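PDB 2G3W: hypothetical protein XAC2396 from Xanthomonas axonopodis pv. citri, which is of unknown function but has a compact fold built around a variation of the PD-(D/E)XK nuclease motif. Local coordinates for residues A[103-108]-A[130-135]; A[159-164]-A[172-177]. All coordinates share one frame; numbering follows the deposited sequence.

From the N terminus, strand 101-106 leads through helix 110-123 to strand 129-133, and interaction 1 closes this beta-alpha-beta unit by pairing the two strands in parallel. Only after it is closed does interaction 2 begin: strand 160-165 turns back into strand 168-176 as a hairpin, and 159-164 meets 172-177 at the hairpin's open end. The two closures are thus in series, neither nested nor crossing. They are joined in space because strand 168-176 runs on from the hairpin to pair with strand 129-133, where Met175 N probably hydrogen-bonds Glu133 O, and both contacts therefore belong to one mixed sheet. A salt bridge from Glu133 OE1 to Arg177 NH2 adds a side-chain tie.

Interaction 1: A[103-108]-A[130-135]; sequences VVIGYG and RVIELD
Gly106 O accepts the backbone N-H of Leu134 at 2.8 Å, the shortest bond of this contact, and the CA of Glu133 adds a weaker C-H...O approach to the same oxygen. Earlier on the strand, Val104 is bonded through both its backbone polar atoms. Its N donates to Arg130 O at 2.9 Å. Its O receives the N-H of Ile132, and the angle at that hydrogen is 174°. A fourth bond, from Gly106 N to Ile132 O, completes a regular parallel ladder.

On one face Ile105 and Ile132 lie side by side, their CG1 atoms 3.7 Å apart. Ile132 turns CG1 in between its own backbone N and carbonyl carbon (chi1 76°), which brings the branch alongside Ile105. Further along, CG2 of Ile105 meets CD1 of Leu134, also at 3.7 Å, and helix 37-49 covers this apolar patch. At the start of the paired segments, partly exposed Arg130 lends its CB to CG2 of Val103 at 4.1 Å, while its NE forms a salt bridge with Glu101 OE2. On the reverse face, Val104 and Val131 both reach Trp115 of helix 110-123.

Beta-branched residues suit such extended strands, filling the space between sheet and helices. With helices packed on both faces, the contact contributes to the apolar core between sheet and helices, and the buried peptide groups of Val104 and Gly106 are satisfied by the partner strand.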
ATOM      1  N   VAL A 103      -5.593   8.122 -11.163  1.00 32.69           N
ATOM      2  CA  VAL A 103      -5.864   6.811 -10.547  1.00 32.25           C
ATOM      3  C   VAL A 103      -6.261   5.813 -11.630  1.00 32.18           C
ATOM      4  O   VAL A 103      -7.106   6.109 -12.482  1.00 32.52           O
ATOM      5  CB  VAL A 103      -7.023   6.925  -9.502  1.00 31.81           C
ATOM      6  CG1 VAL A 103      -7.243   5.599  -8.695  1.00 30.33           C
ATOM      7  CG2 VAL A 103      -6.772   8.140  -8.538  1.00 32.85           C
ATOM      8  N   VAL A 104      -5.658   4.631 -11.592  1.00 32.46           N
ATOM      9  CA  VAL A 104      -6.092   3.508 -12.382  1.00 33.05           C
ATOM     10  C   VAL A 104      -6.667   2.484 -11.400  1.00 33.67           C
ATOM     11  O   VAL A 104      -6.018   2.134 -10.425  1.00 32.83           O
ATOM     12  CB  VAL A 104      -4.879   2.902 -13.125  1.00 33.81           C
ATOM     13  CG1 VAL A 104      -5.258   1.569 -13.857  1.00 33.67           C
ATOM     14  CG2 VAL A 104      -4.349   3.887 -14.079  1.00 30.99           C
ATOM     15  N   ILE A 105      -7.881   1.996 -11.668  1.00 33.81           N
ATOM     16  CA  ILE A 105      -8.528   0.975 -10.822  1.00 34.23           C
ATOM     17  C   ILE A 105      -8.723  -0.276 -11.679  1.00 34.02           C
ATOM     18  O   ILE A 105      -9.589  -0.308 -12.533  1.00 33.63           O
ATOM     19  CB  ILE A 105      -9.872   1.498 -10.292  1.00 34.73           C
ATOM     20  CG1 ILE A 105      -9.624   2.737  -9.422  1.00 35.81           C
ATOM     21  CG2 ILE A 105     -10.660   0.387  -9.475  1.00 36.90           C
ATOM     22  CD1 ILE A 105     -10.910   3.359  -8.824  1.00 34.30           C
ATOM     23  N   GLY A 106      -7.851  -1.254 -11.530  1.00 33.03           N
ATOM     24  CA  GLY A 106      -8.002  -2.517 -12.258  1.00 33.51           C
ATOM     25  C   GLY A 106      -8.780  -3.576 -11.480  1.00 33.64           C
ATOM     26  O   GLY A 106      -8.844  -3.532 -10.250  1.00 35.42           O
ATOM     27  N   TYR A 107      -9.378  -4.527 -12.215  1.00 33.13           N
ATOM     28  CA  TYR A 107     -10.277  -5.494 -11.609  1.00 33.83           C
ATOM     29  C   TYR A 107     -10.388  -6.771 -12.455  1.00 33.65           C
ATOM     30  O   TYR A 107     -11.370  -7.491 -12.356  1.00 31.85           O
ATOM     31  CB  TYR A 107     -11.641  -4.831 -11.294  1.00 33.65           C
ATOM     32  CG  TYR A 107     -12.401  -4.327 -12.497  1.00 33.59           C
ATOM     33  CD1 TYR A 107     -12.109  -3.082 -13.079  1.00 35.26           C
ATOM     34  CD2 TYR A 107     -13.410  -5.084 -13.064  1.00 32.72           C
ATOM     35  CE1 TYR A 107     -12.781  -2.653 -14.234  1.00 33.32           C
ATOM     36  CE2 TYR A 107     -14.113  -4.639 -14.172  1.00 36.14           C
ATOM     37  CZ  TYR A 107     -13.791  -3.431 -14.741  1.00 34.21           C
ATOM     38  OH  TYR A 107     -14.487  -3.021 -15.821  1.00 35.11           O
ATOM     39  N   GLY A 108      -9.339  -7.084 -13.231  1.00 32.68           N
ATOM     40  CA  GLY A 108      -9.479  -8.080 -14.298  1.00 34.47           C
ATOM     41  C   GLY A 108      -8.803  -9.402 -13.988  1.00 35.56           C
ATOM     42  O   GLY A 108      -8.690 -10.233 -14.871  1.00 36.44           O
ATOM     43  N   ARG A 130      -1.796   6.834  -8.761  1.00 31.75           N
ATOM     44  CA  ARG A 130      -2.253   5.816  -7.817  1.00 31.57           C
ATOM     45  C   ARG A 130      -2.787   4.612  -8.605  1.00 31.39           C
ATOM     46  O   ARG A 130      -3.635   4.767  -9.489  1.00 33.51           O
ATOM     47  CB  ARG A 130      -3.369   6.412  -6.914  1.00 30.75           C
ATOM     48  CG  ARG A 130      -3.956   5.432  -5.896  1.00 31.02           C
ATOM     49  CD  ARG A 130      -5.103   6.130  -5.075  1.00 30.78           C
ATOM     50  NE  ARG A 130      -4.503   7.204  -4.294  1.00 39.10           N
ATOM     51  CZ  ARG A 130      -3.847   7.041  -3.146  1.00 38.22           C
ATOM     52  NH1 ARG A 130      -3.701   5.838  -2.587  1.00 42.71           N
ATOM     53  NH2 ARG A 130      -3.317   8.085  -2.569  1.00 38.53           N
ATOM     54  N   VAL A 131      -2.286   3.414  -8.332  1.00 31.33           N
ATOM     55  CA  VAL A 131      -2.781   2.235  -9.021  1.00 32.00           C
ATOM     56  C   VAL A 131      -3.333   1.323  -7.957  1.00 33.11           C
ATOM     57  O   VAL A 131      -2.658   1.030  -6.949  1.00 32.62           O
ATOM     58  CB  VAL A 131      -1.679   1.488  -9.865  1.00 32.86           C
ATOM     59  CG1 VAL A 131      -2.295   0.180 -10.505  1.00 32.21           C
ATOM     60  CG2 VAL A 131      -1.127   2.406 -10.950  1.00 30.99           C
ATOM     61  N   ILE A 132      -4.596   0.942  -8.130  1.00 34.76           N
ATOM     62  CA  ILE A 132      -5.198  -0.036  -7.235  1.00 36.88           C
ATOM     63  C   ILE A 132      -5.775  -1.230  -7.995  1.00 37.07           C
ATOM     64  O   ILE A 132      -6.150  -1.124  -9.186  1.00 37.55           O
ATOM     65  CB  ILE A 132      -6.246   0.564  -6.285  1.00 37.04           C
ATOM     66  CG1 ILE A 132      -7.532   0.854  -6.982  1.00 39.60           C
ATOM     67  CG2 ILE A 132      -5.725   1.843  -5.502  1.00 39.40           C
ATOM     68  CD1 ILE A 132      -8.663   0.837  -6.013  1.00 47.01           C
ATOM     69  N   GLU A 133      -5.802  -2.373  -7.314  1.00 36.14           N
ATOM     70  CA  GLU A 133      -6.362  -3.582  -7.910  1.00 36.15           C
ATOM     71  C   GLU A 133      -7.437  -4.135  -6.979  1.00 35.56           C
ATOM     72  O   GLU A 133      -7.213  -4.254  -5.769  1.00 35.12           O
ATOM     73  CB  GLU A 133      -5.306  -4.653  -8.132  1.00 36.20           C
ATOM     74  CG  GLU A 133      -5.982  -5.950  -8.540  1.00 40.22           C
ATOM     75  CD  GLU A 133      -5.044  -6.979  -9.085  1.00 45.09           C
ATOM     76  OE1 GLU A 133      -3.826  -6.717  -9.149  1.00 48.96           O
ATOM     77  OE2 GLU A 133      -5.534  -8.061  -9.490  1.00 52.66           O
ATOM     78  N   LEU A 134      -8.584  -4.462  -7.574  1.00 34.89           N
ATOM     79  CA  LEU A 134      -9.679  -5.108  -6.871  1.00 34.81           C
ATOM     80  C   LEU A 134      -9.779  -6.567  -7.312  1.00 33.95           C
ATOM     81  O   LEU A 134      -9.626  -6.869  -8.485  1.00 34.75           O
ATOM     82  CB  LEU A 134     -10.976  -4.402  -7.234  1.00 33.14           C
ATOM     83  CG  LEU A 134     -10.972  -2.879  -7.134  1.00 35.88           C
ATOM     84  CD1 LEU A 134     -12.345  -2.290  -7.633  1.00 35.73           C
ATOM     85  CD2 LEU A 134     -10.647  -2.435  -5.693  1.00 34.99           C
ATOM     86  N   ASP A 135     -10.073  -7.452  -6.367  1.00 33.27           N
ATOM     87  CA  ASP A 135     -10.257  -8.876  -6.646  1.00 32.58           C
ATOM     88  C   ASP A 135     -11.394  -9.047  -7.641  1.00 31.47           C
ATOM     89  O   ASP A 135     -12.497  -8.554  -7.398  1.00 29.81           O
ATOM     90  CB  ASP A 135     -10.605  -9.601  -5.348  1.00 32.80           C
ATOM     91  CG  ASP A 135     -10.782 -11.124  -5.549  1.00 37.44           C
ATOM     92  OD1 ASP A 135     -11.860 -11.539  -5.981  1.00 39.39           O
ATOM     93  OD2 ASP A 135      -9.838 -11.898  -5.284  1.00 42.36           O
TER

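Interaction 2: A[159-164]-A[172-177]; sequences GEVQML and LTPMVR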
ATOM      1  N   GLY A 159      -8.406  -0.001   5.330  1.00 42.39           N
ATOM      2  CA  GLY A 159      -8.196  -0.342   3.918  1.00 42.01           C
ATOM      3  C   GLY A 159      -9.173  -1.354   3.341  1.00 42.47           C
ATOM      4  O   GLY A 159      -9.069  -1.742   2.172  1.00 42.61           O
ATOM      5  N   GLU A 160     -10.130  -1.771   4.156  1.00 41.65           N
ATOM      6  CA  GLU A 160     -11.137  -2.728   3.752  1.00 41.72           C
ATOM      7  C   GLU A 160     -12.454  -2.002   3.451  1.00 41.80           C
ATOM      8  O   GLU A 160     -12.841  -1.063   4.161  1.00 41.34           O
ATOM      9  CB  GLU A 160     -11.325  -3.741   4.874  1.00 41.75           C
ATOM     10  CG  GLU A 160     -12.395  -4.746   4.638  1.00 41.89           C
ATOM     11  CD  GLU A 160     -12.498  -5.748   5.752  1.00 42.80           C
ATOM     12  OE1 GLU A 160     -13.066  -5.424   6.819  1.00 43.71           O
ATOM     13  OE2 GLU A 160     -12.037  -6.883   5.548  1.00 44.91           O
ATOM     14  N   VAL A 161     -13.139  -2.429   2.396  1.00 40.88           N
ATOM     15  CA  VAL A 161     -14.392  -1.790   2.009  1.00 40.60           C
ATOM     16  C   VAL A 161     -15.512  -2.817   1.981  1.00 40.17           C
ATOM     17  O   VAL A 161     -15.350  -3.904   1.428  1.00 39.98           O
ATOM     18  CB  VAL A 161     -14.263  -0.989   0.653  1.00 40.31           C
ATOM     19  CG1 VAL A 161     -13.766  -1.865  -0.453  1.00 42.04           C
ATOM     20  CG2 VAL A 161     -15.600  -0.286   0.267  1.00 39.19           C
ATOM     21  N   GLN A 162     -16.625  -2.466   2.618  1.00 39.45           N
ATOM     22  CA  GLN A 162     -17.877  -3.221   2.554  1.00 38.93           C
ATOM     23  C   GLN A 162     -18.959  -2.401   1.865  1.00 38.83           C
ATOM     24  O   GLN A 162     -19.184  -1.237   2.201  1.00 38.56           O
ATOM     25  CB  GLN A 162     -18.372  -3.660   3.953  1.00 38.96           C
ATOM     26  CG  GLN A 162     -19.672  -4.484   3.881  1.00 38.83           C
ATOM     27  CD  GLN A 162     -20.241  -4.944   5.225  1.00 40.03           C
ATOM     28  OE1 GLN A 162     -19.809  -4.513   6.301  1.00 41.19           O
ATOM     29  NE2 GLN A 162     -21.235  -5.827   5.158  1.00 39.03           N
HETATM   30  N   MSE A 163     -19.631  -3.033   0.903  1.00 37.93           N
HETATM   31  CA  MSE A 163     -20.751  -2.447   0.211  1.00 37.35           C
HETATM   32  C   MSE A 163     -21.973  -3.235   0.632  1.00 36.65           C
HETATM   33  O   MSE A 163     -22.168  -4.390   0.207  1.00 36.39           O
HETATM   34  CB  MSE A 163     -20.539  -2.558  -1.288  1.00 37.38           C
HETATM   35  CG  MSE A 163     -19.423  -1.648  -1.798  1.00 38.91           C
HETATM   36 SE   MSE A 163     -20.138   0.067  -2.332  0.80 45.73          SE
HETATM   37  CE  MSE A 163     -20.860  -0.553  -3.978  1.00 40.80           C
ATOM     38  N   LEU A 164     -22.777  -2.623   1.492  1.00 36.08           N
ATOM     39  CA  LEU A 164     -23.897  -3.321   2.102  1.00 36.33           C
ATOM     40  C   LEU A 164     -25.279  -2.777   1.689  1.00 35.73           C
ATOM     41  O   LEU A 164     -25.589  -1.605   1.883  1.00 35.71           O
ATOM     42  CB  LEU A 164     -23.749  -3.318   3.632  1.00 36.08           C
ATOM     43  CG  LEU A 164     -24.941  -3.882   4.410  1.00 38.29           C
ATOM     44  CD1 LEU A 164     -24.997  -5.398   4.293  1.00 40.02           C
ATOM     45  CD2 LEU A 164     -24.866  -3.446   5.862  1.00 40.99           C
ATOM     46  N   LEU A 172     -14.317  -6.323   0.225  1.00 35.56           N
ATOM     47  CA  LEU A 172     -13.015  -6.488  -0.426  1.00 36.03           C
ATOM     48  C   LEU A 172     -11.977  -5.502   0.107  1.00 35.79           C
ATOM     49  O   LEU A 172     -12.322  -4.468   0.664  1.00 35.30           O
ATOM     50  CB  LEU A 172     -13.161  -6.339  -1.931  1.00 35.27           C
ATOM     51  CG  LEU A 172     -13.562  -4.992  -2.526  1.00 36.22           C
ATOM     52  CD1 LEU A 172     -13.085  -4.925  -3.955  1.00 38.27           C
ATOM     53  CD2 LEU A 172     -15.058  -4.792  -2.491  1.00 36.76           C
ATOM     54  N   THR A 173     -10.705  -5.842  -0.076  1.00 36.00           N
ATOM     55  CA  THR A 173      -9.589  -5.019   0.344  1.00 36.48           C
ATOM     56  C   THR A 173      -8.817  -4.628  -0.905  1.00 35.87           C
ATOM     57  O   THR A 173      -8.122  -5.474  -1.491  1.00 34.58           O
ATOM     58  CB  THR A 173      -8.660  -5.806   1.215  1.00 36.73           C
ATOM     59  OG1 THR A 173      -9.408  -6.314   2.315  1.00 40.09           O
ATOM     60  CG2 THR A 173      -7.485  -4.939   1.728  1.00 40.04           C
ATOM     61  N   PRO A 174      -8.970  -3.367  -1.338  1.00 34.86           N
ATOM     62  CA  PRO A 174      -8.250  -2.921  -2.538  1.00 35.57           C
ATOM     63  C   PRO A 174      -6.752  -3.027  -2.342  1.00 34.90           C
ATOM     64  O   PRO A 174      -6.247  -2.780  -1.241  1.00 35.62           O
ATOM     65  CB  PRO A 174      -8.692  -1.477  -2.702  1.00 34.61           C
ATOM     66  CG  PRO A 174     -10.088  -1.447  -1.989  1.00 35.19           C
ATOM     67  CD  PRO A 174      -9.855  -2.322  -0.801  1.00 35.32           C
HETATM   68  N   MSE A 175      -6.056  -3.476  -3.370  1.00 34.12           N
HETATM   69  CA  MSE A 175      -4.620  -3.597  -3.283  1.00 35.73           C
HETATM   70  C   MSE A 175      -3.960  -2.349  -3.902  1.00 34.36           C
HETATM   71  O   MSE A 175      -4.184  -2.028  -5.045  1.00 33.59           O
HETATM   72  CB  MSE A 175      -4.124  -4.938  -3.891  1.00 35.15           C
HETATM   73  CG  MSE A 175      -2.633  -4.966  -4.221  1.00 42.69           C
HETATM   74 SE   MSE A 175      -1.524  -4.945  -2.625  0.80 58.73          SE
HETATM   75  CE  MSE A 175       0.230  -4.599  -3.571  1.00 42.77           C
ATOM     76  N   VAL A 176      -3.142  -1.652  -3.122  1.00 33.52           N
ATOM     77  CA  VAL A 176      -2.483  -0.458  -3.639  1.00 33.48           C
ATOM     78  C   VAL A 176      -1.133  -0.848  -4.287  1.00 33.14           C
ATOM     79  O   VAL A 176      -0.180  -1.176  -3.587  1.00 34.16           O
ATOM     80  CB  VAL A 176      -2.299   0.583  -2.540  1.00 34.16           C
ATOM     81  CG1 VAL A 176      -1.691   1.849  -3.115  1.00 33.87           C
ATOM     82  CG2 VAL A 176      -3.672   0.896  -1.875  1.00 32.89           C
ATOM     83  N   ARG A 177      -1.084  -0.868  -5.617  1.00 32.16           N
ATOM     84  CA  ARG A 177       0.148  -1.114  -6.358  1.00 32.07           C
ATOM     85  C   ARG A 177       1.084   0.088  -6.362  1.00 31.18           C
ATOM     86  O   ARG A 177       2.278  -0.063  -6.458  1.00 30.38           O
ATOM     87  CB  ARG A 177      -0.188  -1.476  -7.819  1.00 32.68           C
ATOM     88  CG  ARG A 177      -1.099  -2.703  -7.974  1.00 36.30           C
ATOM     89  CD  ARG A 177      -0.333  -3.982  -7.723  1.00 39.26           C
ATOM     90  NE  ARG A 177      -1.089  -5.183  -8.151  1.00 41.79           N
ATOM     91  CZ  ARG A 177      -0.750  -6.426  -7.817  1.00 43.89           C
ATOM     92  NH1 ARG A 177       0.313  -6.637  -7.048  1.00 43.38           N
ATOM     93  NH2 ARG A 177      -1.462  -7.469  -8.243  1.00 41.67           N
TER
HETATM   94  O   HOH W   1      -6.763  -1.345   0.990  1.00 42.32           O
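Val161 and Leu172 stand side by side and point the same way, CG1 of the valine 3.8 Å from CG of the leucine. In both, the gamma carbon that touches is lodged between backbone N and carbonyl carbon (chi1 56° and 66°), which brings Val161 CG1 and the end of Leu172 together across the strands; Val161 CG1 even comes within 3.2 Å of Leu172 O. Their backbones form an antiparallel hydrogen-bonded pair: Val161 N to Leu172 O at 2.8 Å and Leu172 N to Val161 O at 2.9 Å. CD of Pro174 extends the apolar row, 4.0 Å from Val161 CG1, and Leu45 and Leu49 of helix 37-49 pack on the valine.

Glu160 and Thr173 project from the reverse side and pass each other at a slant, the glutamate's CG 4.1 Å from Thr173 OG1; polar types fit this more exposed surface.

Pro174 has no N-H to offer Gly159 O, which instead lies 3.1 Å from its CD. A water donates to both Gly159 O and Pro174 O, bridging the two segments, while Gly159 N hydrogen-bonds Asp18 OD2. The positive phi of Gly159 suits a residue without a side chain in the turn before the strand. Direct pairing therefore gives way to hydration here, consistent with strand 168-176 parting from the hairpin to join strand 129-133.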